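PDB 3Q15: response regulator aspartate phosphatase H from Bacillus subtilis, which dephosphorylates the sporulation phosphotransferase Spo0F and also acts on the response regulator ComA, helping to separate competence and sporulation in time. Local coordinates for residues A[100-112]-A[120-132]. Numbering follows the deposited sequence.
Sequences KYYSLFFRGMYEF and AIGYYREAEKELP
Segments 100-112 and 120-132 pack G108 against A120 and L104 against A127 as an antiparallel helical hairpin, the axes of helix 100-112 and helix 120-128 lying 162° apart and 7.8 Å at closest approach. The CA atoms of G108 and A120 come within 4.3 Å, and G108 has no side chain to collide with the Y123 and Y124 side chains pressing on it. The pair, consistent with the two helices of the predicted first tetratricopeptide repeat, exemplifies how small residues let helices approach closely while large aromatics fill the grooves alongside.

Y123 is a knob in a hole formed by L104, R107, G108 and E111. R107 CG lies over the centre of its ring, 3.4 Å from the centroid, in a CH-pi contact, while L104 CD2 meets the ring edge. The bend in R107 (chi2 57°) lays one guanidinium face against the Y123 hydroxyl, while NE and NH2, side-on, both bond to OE2 of E111 on the same helix; E111 OE1 is taken by Q114. M109 SD approaches the Y124 ring at its edge, 5.1 Å from the centroid, a Met-aromatic contact; the buried Y124 OH, beside the sulfur, has no hydrogen-bond partner in the model. At the far end Y101 packs on L131, and a long K100–E130 salt bridge is reinforced by a shared water.

Helix 9-24 touches R107 and M109, helix 49-67 packs on Y102 and F106, helix 137-153 receives Y101, F112 and Y124, and R125 and E128 exchange salt bridges with E128 and R125 of a second subunit.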
ATOM      1  N   LYS A 100      11.292   3.169 -20.268  1.00 35.33           N
ATOM      2  CA  LYS A 100       9.920   3.154 -19.796  1.00 37.49           C
ATOM      3  C   LYS A 100       9.892   3.031 -18.277  1.00 39.43           C
ATOM      4  O   LYS A 100       9.110   3.704 -17.608  1.00 42.03           O
ATOM      5  CB  LYS A 100       9.144   2.003 -20.437  1.00 41.10           C
ATOM      6  CG  LYS A 100       7.672   1.973 -20.073  1.00 43.39           C
ATOM      7  CD  LYS A 100       6.930   0.918 -20.877  1.00 51.91           C
ATOM      8  CE  LYS A 100       5.424   1.038 -20.691  1.00 55.40           C
ATOM      9  NZ  LYS A 100       4.684   0.011 -21.478  1.00 59.48           N
ATOM     10  N   TYR A 101      10.754   2.173 -17.741  1.00 42.89           N
ATOM     11  CA  TYR A 101      10.811   1.941 -16.302  1.00 40.77           C
ATOM     12  C   TYR A 101      11.204   3.208 -15.556  1.00 37.93           C
ATOM     13  O   TYR A 101      10.592   3.567 -14.549  1.00 36.47           O
ATOM     14  CB  TYR A 101      11.803   0.822 -15.972  1.00 42.64           C
ATOM     15  CG  TYR A 101      12.194   0.782 -14.509  1.00 45.88           C
ATOM     16  CD1 TYR A 101      13.411   1.293 -14.080  1.00 46.48           C
ATOM     17  CD2 TYR A 101      11.335   0.249 -13.557  1.00 46.53           C
ATOM     18  CE1 TYR A 101      13.768   1.262 -12.746  1.00 47.86           C
ATOM     19  CE2 TYR A 101      11.683   0.217 -12.222  1.00 46.07           C
ATOM     20  CZ  TYR A 101      12.899   0.722 -11.820  1.00 49.36           C
ATOM     21  OH  TYR A 101      13.243   0.684 -10.485  1.00 51.17           O
ATOM     22  N   TYR A 102      12.226   3.886 -16.060  1.00 38.51           N
ATOM     23  CA  TYR A 102      12.697   5.119 -15.447  1.00 37.20           C
ATOM     24  C   TYR A 102      11.659   6.239 -15.515  1.00 40.68           C
ATOM     25  O   TYR A 102      11.441   6.946 -14.531  1.00 39.76           O
ATOM     26  CB  TYR A 102      14.005   5.567 -16.099  1.00 37.15           C
ATOM     27  CG  TYR A 102      15.230   4.874 -15.540  1.00 42.90           C
ATOM     28  CD1 TYR A 102      16.263   4.469 -16.376  1.00 41.17           C
ATOM     29  CD2 TYR A 102      15.357   4.636 -14.176  1.00 43.06           C
ATOM     30  CE1 TYR A 102      17.384   3.840 -15.874  1.00 44.37           C
ATOM     31  CE2 TYR A 102      16.479   4.007 -13.661  1.00 42.38           C
ATOM     32  CZ  TYR A 102      17.490   3.612 -14.520  1.00 44.85           C
ATOM     33  OH  TYR A 102      18.611   2.987 -14.034  1.00 49.93           O
ATOM     34  N   SER A 103      11.024   6.402 -16.672  1.00 38.60           N
ATOM     35  CA  SER A 103      10.058   7.479 -16.846  1.00 39.53           C
ATOM     36  C   SER A 103       8.938   7.360 -15.817  1.00 38.87           C
ATOM     37  O   SER A 103       8.503   8.357 -15.249  1.00 40.44           O
ATOM     38  CB  SER A 103       9.481   7.491 -18.268  1.00 40.03           C
ATOM     39  OG  SER A 103       8.708   6.326 -18.519  1.00 39.77           O
ATOM     40  N   LEU A 104       8.490   6.131 -15.583  1.00 36.31           N
ATOM     41  CA  LEU A 104       7.436   5.850 -14.616  1.00 36.46           C
ATOM     42  C   LEU A 104       7.944   5.990 -13.183  1.00 38.55           C
ATOM     43  O   LEU A 104       7.239   6.494 -12.306  1.00 38.90           O
ATOM     44  CB  LEU A 104       6.889   4.436 -14.830  1.00 35.30           C
ATOM     45  CG  LEU A 104       6.136   4.172 -16.135  1.00 41.37           C
ATOM     46  CD1 LEU A 104       5.974   2.677 -16.372  1.00 36.72           C
ATOM     47  CD2 LEU A 104       4.780   4.875 -16.121  1.00 35.98           C
ATOM     48  N   PHE A 105       9.169   5.535 -12.950  1.00 38.84           N
ATOM     49  CA  PHE A 105       9.754   5.582 -11.620  1.00 40.74           C
ATOM     50  C   PHE A 105       9.923   7.020 -11.156  1.00 38.47           C
ATOM     51  O   PHE A 105       9.415   7.405 -10.104  1.00 35.09           O
ATOM     52  CB  PHE A 105      11.101   4.856 -11.578  1.00 41.82           C
ATOM     53  CG  PHE A 105      11.806   4.977 -10.253  1.00 42.00           C
ATOM     54  CD1 PHE A 105      11.537   4.084  -9.224  1.00 42.60           C
ATOM     55  CD2 PHE A 105      12.722   5.995 -10.030  1.00 42.17           C
ATOM     56  CE1 PHE A 105      12.179   4.196  -7.997  1.00 44.54           C
ATOM     57  CE2 PHE A 105      13.367   6.116  -8.806  1.00 45.12           C
ATOM     58  CZ  PHE A 105      13.095   5.213  -7.787  1.00 45.34           C
ATOM     59  N   PHE A 106      10.633   7.816 -11.945  1.00 37.24           N
ATOM     60  CA  PHE A 106      10.873   9.206 -11.585  1.00 37.19           C
ATOM     61  C   PHE A 106       9.602  10.047 -11.568  1.00 37.83           C
ATOM     62  O   PHE A 106       9.528  11.042 -10.855  1.00 34.22           O
ATOM     63  CB  PHE A 106      11.919   9.829 -12.501  1.00 39.02           C
ATOM     64  CG  PHE A 106      13.310   9.392 -12.185  1.00 39.42           C
ATOM     65  CD1 PHE A 106      13.936   9.831 -11.031  1.00 40.07           C
ATOM     66  CD2 PHE A 106      13.988   8.527 -13.024  1.00 37.66           C
ATOM     67  CE1 PHE A 106      15.223   9.420 -10.722  1.00 45.54           C
ATOM     68  CE2 PHE A 106      15.273   8.115 -12.723  1.00 43.26           C
ATOM     69  CZ  PHE A 106      15.891   8.562 -11.571  1.00 46.04           C
ATOM     70  N   ARG A 107       8.607   9.649 -12.353  1.00 36.72           N
ATOM     71  CA  ARG A 107       7.322  10.330 -12.323  1.00 39.34           C
ATOM     72  C   ARG A 107       6.620  10.039 -11.005  1.00 40.34           C
ATOM     73  O   ARG A 107       5.980  10.916 -10.425  1.00 43.68           O
ATOM     74  CB  ARG A 107       6.444   9.908 -13.505  1.00 38.90           C
ATOM     75  CG  ARG A 107       5.044  10.498 -13.466  1.00 39.89           C
ATOM     76  CD  ARG A 107       5.082  12.017 -13.419  1.00 41.20           C
ATOM     77  NE  ARG A 107       3.750  12.598 -13.278  1.00 43.33           N
ATOM     78  CZ  ARG A 107       2.982  12.972 -14.297  1.00 46.78           C
ATOM     79  NH1 ARG A 107       3.409  12.826 -15.544  1.00 41.68           N
ATOM     80  NH2 ARG A 107       1.784  13.493 -14.068  1.00 45.75           N
ATOM     81  N   GLY A 108       6.747   8.804 -10.534  1.00 39.89           N
ATOM     82  CA  GLY A 108       6.205   8.416  -9.246  1.00 40.57           C
ATOM     83  C   GLY A 108       6.870   9.171  -8.111  1.00 38.87           C
ATOM     84  O   GLY A 108       6.204   9.641  -7.188  1.00 37.90           O
ATOM     85  N   MET A 109       8.191   9.294  -8.182  1.00 36.47           N
ATOM     86  CA  MET A 109       8.929  10.036  -7.169  1.00 38.70           C
ATOM     87  C   MET A 109       8.584  11.527  -7.212  1.00 38.04           C
ATOM     88  O   MET A 109       8.519  12.184  -6.176  1.00 38.46           O
ATOM     89  CB  MET A 109      10.436   9.823  -7.326  1.00 38.13           C
ATOM     90  CG  MET A 109      10.915   8.422  -6.944  1.00 39.52           C
ATOM     91  SD  MET A 109      10.485   7.976  -5.248  1.00 45.77           S
ATOM     92  CE  MET A 109      11.198   6.338  -5.128  1.00 45.28           C
ATOM     93  N   TYR A 110       8.357  12.058  -8.407  1.00 40.22           N
ATOM     94  CA  TYR A 110       7.954  13.459  -8.534  1.00 42.85           C
ATOM     95  C   TYR A 110       6.619  13.706  -7.839  1.00 40.71           C
ATOM     96  O   TYR A 110       6.454  14.687  -7.109  1.00 38.10           O
ATOM     97  CB  TYR A 110       7.874  13.877  -9.999  1.00 43.78           C
ATOM     98  CG  TYR A 110       7.407  15.302 -10.209  1.00 42.97           C
ATOM     99  CD1 TYR A 110       8.279  16.373 -10.051  1.00 45.48           C
ATOM    100  CD2 TYR A 110       6.095  15.577 -10.573  1.00 44.56           C
ATOM    101  CE1 TYR A 110       7.852  17.685 -10.246  1.00 43.65           C
ATOM    102  CE2 TYR A 110       5.660  16.881 -10.769  1.00 45.19           C
ATOM    103  CZ  TYR A 110       6.544  17.929 -10.604  1.00 45.58           C
ATOM    104  OH  TYR A 110       6.116  19.227 -10.798  1.00 50.66           O
ATOM    105  N   GLU A 111       5.665  12.811  -8.070  1.00 37.01           N
ATOM    106  CA  GLU A 111       4.372  12.900  -7.415  1.00 37.98           C
ATOM    107  C   GLU A 111       4.543  12.767  -5.908  1.00 40.20           C
ATOM    108  O   GLU A 111       3.925  13.501  -5.135  1.00 39.30           O
ATOM    109  CB  GLU A 111       3.424  11.831  -7.956  1.00 38.76           C
ATOM    110  CG  GLU A 111       3.111  11.987  -9.447  1.00 39.45           C
ATOM    111  CD  GLU A 111       2.327  13.258  -9.761  1.00 43.87           C
ATOM    112  OE1 GLU A 111       1.748  13.857  -8.829  1.00 41.77           O
ATOM    113  OE2 GLU A 111       2.285  13.660 -10.944  1.00 48.06           O
ATOM    114  N   PHE A 112       5.398  11.837  -5.496  1.00 33.81           N
ATOM    115  CA  PHE A 112       5.688  11.630  -4.082  1.00 40.75           C
ATOM    116  C   PHE A 112       6.253  12.893  -3.440  1.00 40.08           C
ATOM    117  O   PHE A 112       5.863  13.263  -2.335  1.00 44.72           O
ATOM    118  CB  PHE A 112       6.658  10.454  -3.899  1.00 42.03           C
ATOM    119  CG  PHE A 112       7.173  10.303  -2.496  1.00 41.27           C
ATOM    120  CD1 PHE A 112       6.440   9.614  -1.547  1.00 37.78           C
ATOM    121  CD2 PHE A 112       8.393  10.847  -2.131  1.00 41.70           C
ATOM    122  CE1 PHE A 112       6.911   9.473  -0.265  1.00 36.27           C
ATOM    123  CE2 PHE A 112       8.868  10.708  -0.847  1.00 41.36           C
ATOM    124  CZ  PHE A 112       8.126  10.020   0.088  1.00 40.36           C
ATOM    125  N   ALA A 120       1.391   8.968  -6.931  1.00 39.46           N
ATOM    126  CA  ALA A 120       2.680   8.289  -6.788  1.00 38.95           C
ATOM    127  C   ALA A 120       2.530   6.773  -6.801  1.00 38.51           C
ATOM    128  O   ALA A 120       3.235   6.079  -7.532  1.00 36.35           O
ATOM    129  CB  ALA A 120       3.395   8.742  -5.517  1.00 33.51           C
ATOM    130  N   ILE A 121       1.615   6.266  -5.983  1.00 40.31           N
ATOM    131  CA  ILE A 121       1.358   4.831  -5.900  1.00 38.47           C
ATOM    132  C   ILE A 121       1.061   4.251  -7.283  1.00 38.58           C
ATOM    133  O   ILE A 121       1.619   3.223  -7.676  1.00 35.67           O
ATOM    134  CB  ILE A 121       0.187   4.539  -4.930  1.00 38.60           C
ATOM    135  CG1 ILE A 121       0.582   4.923  -3.499  1.00 39.17           C
ATOM    136  CG2 ILE A 121      -0.237   3.078  -4.993  1.00 35.00           C
ATOM    137  CD1 ILE A 121      -0.586   4.988  -2.521  1.00 38.08           C
ATOM    138  N   GLY A 122       0.187   4.930  -8.018  1.00 40.00           N
ATOM    139  CA  GLY A 122      -0.172   4.513  -9.358  1.00 39.97           C
ATOM    140  C   GLY A 122       1.036   4.363 -10.261  1.00 39.34           C
ATOM    141  O   GLY A 122       1.124   3.408 -11.030  1.00 39.35           O
ATOM    142  N   TYR A 123       1.970   5.304 -10.170  1.00 36.95           N
ATOM    143  CA  TYR A 123       3.187   5.222 -10.973  1.00 37.41           C
ATOM    144  C   TYR A 123       4.131   4.144 -10.447  1.00 39.75           C
ATOM    145  O   TYR A 123       4.766   3.433 -11.229  1.00 37.46           O
ATOM    146  CB  TYR A 123       3.880   6.586 -11.086  1.00 37.25           C
ATOM    147  CG  TYR A 123       3.176   7.515 -12.057  1.00 43.76           C
ATOM    148  CD1 TYR A 123       3.339   7.368 -13.430  1.00 44.36           C
ATOM    149  CD2 TYR A 123       2.335   8.523 -11.602  1.00 43.02           C
ATOM    150  CE1 TYR A 123       2.687   8.203 -14.322  1.00 45.98           C
ATOM    151  CE2 TYR A 123       1.683   9.363 -12.482  1.00 43.90           C
ATOM    152  CZ  TYR A 123       1.859   9.199 -13.839  1.00 47.49           C
ATOM    153  OH  TYR A 123       1.208  10.037 -14.709  1.00 53.85           O
ATOM    154  N   TYR A 124       4.205   4.009  -9.125  1.00 39.76           N
ATOM    155  CA  TYR A 124       5.005   2.947  -8.521  1.00 39.38           C
ATOM    156  C   TYR A 124       4.557   1.582  -9.031  1.00 41.32           C
ATOM    157  O   TYR A 124       5.383   0.732  -9.356  1.00 43.59           O
ATOM    158  CB  TYR A 124       4.909   2.974  -6.993  1.00 34.38           C
ATOM    159  CG  TYR A 124       5.610   4.139  -6.335  1.00 38.06           C
ATOM    160  CD1 TYR A 124       6.637   4.816  -6.979  1.00 36.84           C
ATOM    161  CD2 TYR A 124       5.242   4.562  -5.064  1.00 39.61           C
ATOM    162  CE1 TYR A 124       7.275   5.885  -6.372  1.00 39.27           C
ATOM    163  CE2 TYR A 124       5.874   5.628  -4.451  1.00 39.22           C
ATOM    164  CZ  TYR A 124       6.889   6.286  -5.108  1.00 40.48           C
ATOM    165  OH  TYR A 124       7.513   7.345  -4.489  1.00 40.63           O
ATOM    166  N   ARG A 125       3.244   1.375  -9.088  1.00 39.45           N
ATOM    167  CA  ARG A 125       2.698   0.101  -9.541  1.00 36.44           C
ATOM    168  C   ARG A 125       3.034  -0.147 -11.013  1.00 36.92           C
ATOM    169  O   ARG A 125       3.504  -1.221 -11.375  1.00 40.39           O
ATOM    170  CB  ARG A 125       1.186   0.049  -9.316  1.00 42.24           C
ATOM    171  CG  ARG A 125       0.774   0.171  -7.857  1.00 47.48           C
ATOM    172  CD  ARG A 125       1.320  -0.988  -7.029  1.00 51.19           C
ATOM    173  NE  ARG A 125       1.126  -2.257  -7.719  1.00 57.51           N
ATOM    174  CZ  ARG A 125      -0.002  -2.959  -7.691  1.00 63.02           C
ATOM    175  NH1 ARG A 125      -1.040  -2.518  -6.996  1.00 60.31           N
ATOM    176  NH2 ARG A 125      -0.092  -4.102  -8.356  1.00 67.22           N
ATOM    177  N   GLU A 126       2.802   0.854 -11.856  1.00 43.46           N
ATOM    178  CA  GLU A 126       3.118   0.731 -13.275  1.00 48.18           C
ATOM    179  C   GLU A 126       4.608   0.484 -13.479  1.00 45.03           C
ATOM    180  O   GLU A 126       5.004  -0.277 -14.361  1.00 41.85           O
ATOM    181  CB  GLU A 126       2.676   1.978 -14.055  1.00 47.21           C
ATOM    182  CG  GLU A 126       1.168   2.203 -14.075  1.00 54.33           C
ATOM    183  CD  GLU A 126       0.401   0.999 -14.603  1.00 63.34           C
ATOM    184  OE1 GLU A 126      -0.432   0.444 -13.853  1.00 68.24           O
ATOM    185  OE2 GLU A 126       0.621   0.609 -15.769  1.00 65.32           O
ATOM    186  N   ALA A 127       5.429   1.131 -12.658  1.00 42.48           N
ATOM    187  CA  ALA A 127       6.876   0.973 -12.745  1.00 43.14           C
ATOM    188  C   ALA A 127       7.295  -0.461 -12.428  1.00 44.79           C
ATOM    189  O   ALA A 127       8.112  -1.053 -13.139  1.00 43.82           O
ATOM    190  CB  ALA A 127       7.576   1.959 -11.819  1.00 41.25           C
ATOM    191  N   GLU A 128       6.724  -1.021 -11.366  1.00 43.72           N
ATOM    192  CA  GLU A 128       7.047  -2.387 -10.962  1.00 41.49           C
ATOM    193  C   GLU A 128       6.779  -3.395 -12.086  1.00 44.01           C
ATOM    194  O   GLU A 128       7.540  -4.347 -12.262  1.00 43.38           O
ATOM    195  CB  GLU A 128       6.296  -2.786  -9.685  1.00 38.94           C
ATOM    196  CG  GLU A 128       6.781  -4.110  -9.077  1.00 43.03           C
ATOM    197  CD  GLU A 128       6.087  -4.468  -7.772  1.00 48.23           C
ATOM    198  OE1 GLU A 128       5.415  -3.588  -7.188  1.00 50.12           O
ATOM    199  OE2 GLU A 128       6.211  -5.631  -7.327  1.00 50.52           O
ATOM    200  N   LYS A 129       5.715  -3.175 -12.857  1.00 45.92           N
ATOM    201  CA  LYS A 129       5.356  -4.098 -13.941  1.00 50.57           C
ATOM    202  C   LYS A 129       6.451  -4.197 -14.998  1.00 52.61           C
ATOM    203  O   LYS A 129       6.478  -5.142 -15.786  1.00 58.96           O
ATOM    204  CB  LYS A 129       4.038  -3.693 -14.609  1.00 52.59           C
ATOM    205  CG  LYS A 129       2.842  -3.623 -13.672  1.00 59.14           C
ATOM    206  CD  LYS A 129       1.556  -3.344 -14.444  1.00 64.15           C
ATOM    207  CE  LYS A 129       0.480  -2.744 -13.545  1.00 68.65           C
ATOM    208  NZ  LYS A 129       0.219  -3.572 -12.337  1.00 72.98           N
ATOM    209  N   GLU A 130       7.346  -3.213 -15.019  1.00 50.20           N
ATOM    210  CA  GLU A 130       8.455  -3.199 -15.969  1.00 49.77           C
ATOM    211  C   GLU A 130       9.651  -4.007 -15.472  1.00 56.80           C
ATOM    212  O   GLU A 130      10.511  -4.407 -16.257  1.00 64.54           O
ATOM    213  CB  GLU A 130       8.891  -1.764 -16.271  1.00 48.64           C
ATOM    214  CG  GLU A 130       7.833  -0.928 -16.965  1.00 51.35           C
ATOM    215  CD  GLU A 130       7.360  -1.562 -18.258  1.00 54.48           C
ATOM    216  OE1 GLU A 130       6.152  -1.462 -18.560  1.00 57.96           O
ATOM    217  OE2 GLU A 130       8.197  -2.158 -18.969  1.00 52.27           O
ATOM    218  N   LEU A 131       9.703  -4.243 -14.166  1.00 73.09           N
ATOM    219  CA  LEU A 131      10.809  -4.984 -13.570  1.00 70.53           C
ATOM    220  C   LEU A 131      11.000  -6.388 -14.148  1.00 69.47           C
ATOM    221  O   LEU A 131      12.125  -6.784 -14.433  1.00 71.51           O
ATOM    222  CB  LEU A 131      10.667  -5.055 -12.046  1.00 68.80           C
ATOM    223  CG  LEU A 131      11.140  -3.839 -11.249  1.00 67.83           C
ATOM    224  CD1 LEU A 131      12.608  -3.553 -11.514  1.00 66.04           C
ATOM    225  CD2 LEU A 131      10.300  -2.634 -11.586  1.00 71.38           C
ATOM    226  N   PRO A 132       9.901  -7.148 -14.312  1.00 71.51           N
ATOM    227  CA  PRO A 132       9.999  -8.526 -14.811  1.00 75.38           C
ATOM    228  C   PRO A 132      10.758  -8.625 -16.128  1.00 81.92           C
ATOM    229  O   PRO A 132      11.247  -9.699 -16.481  1.00 86.87           O
ATOM    230  CB  PRO A 132       8.536  -8.920 -15.029  1.00 75.99           C
ATOM    231  CG  PRO A 132       7.784  -8.098 -14.042  1.00 71.15           C
ATOM    232  CD  PRO A 132       8.511  -6.786 -13.982  1.00 70.60           C
TER
HETATM  233  O   HOH W   1       5.821  -2.544 -21.378  1.00 63.85           O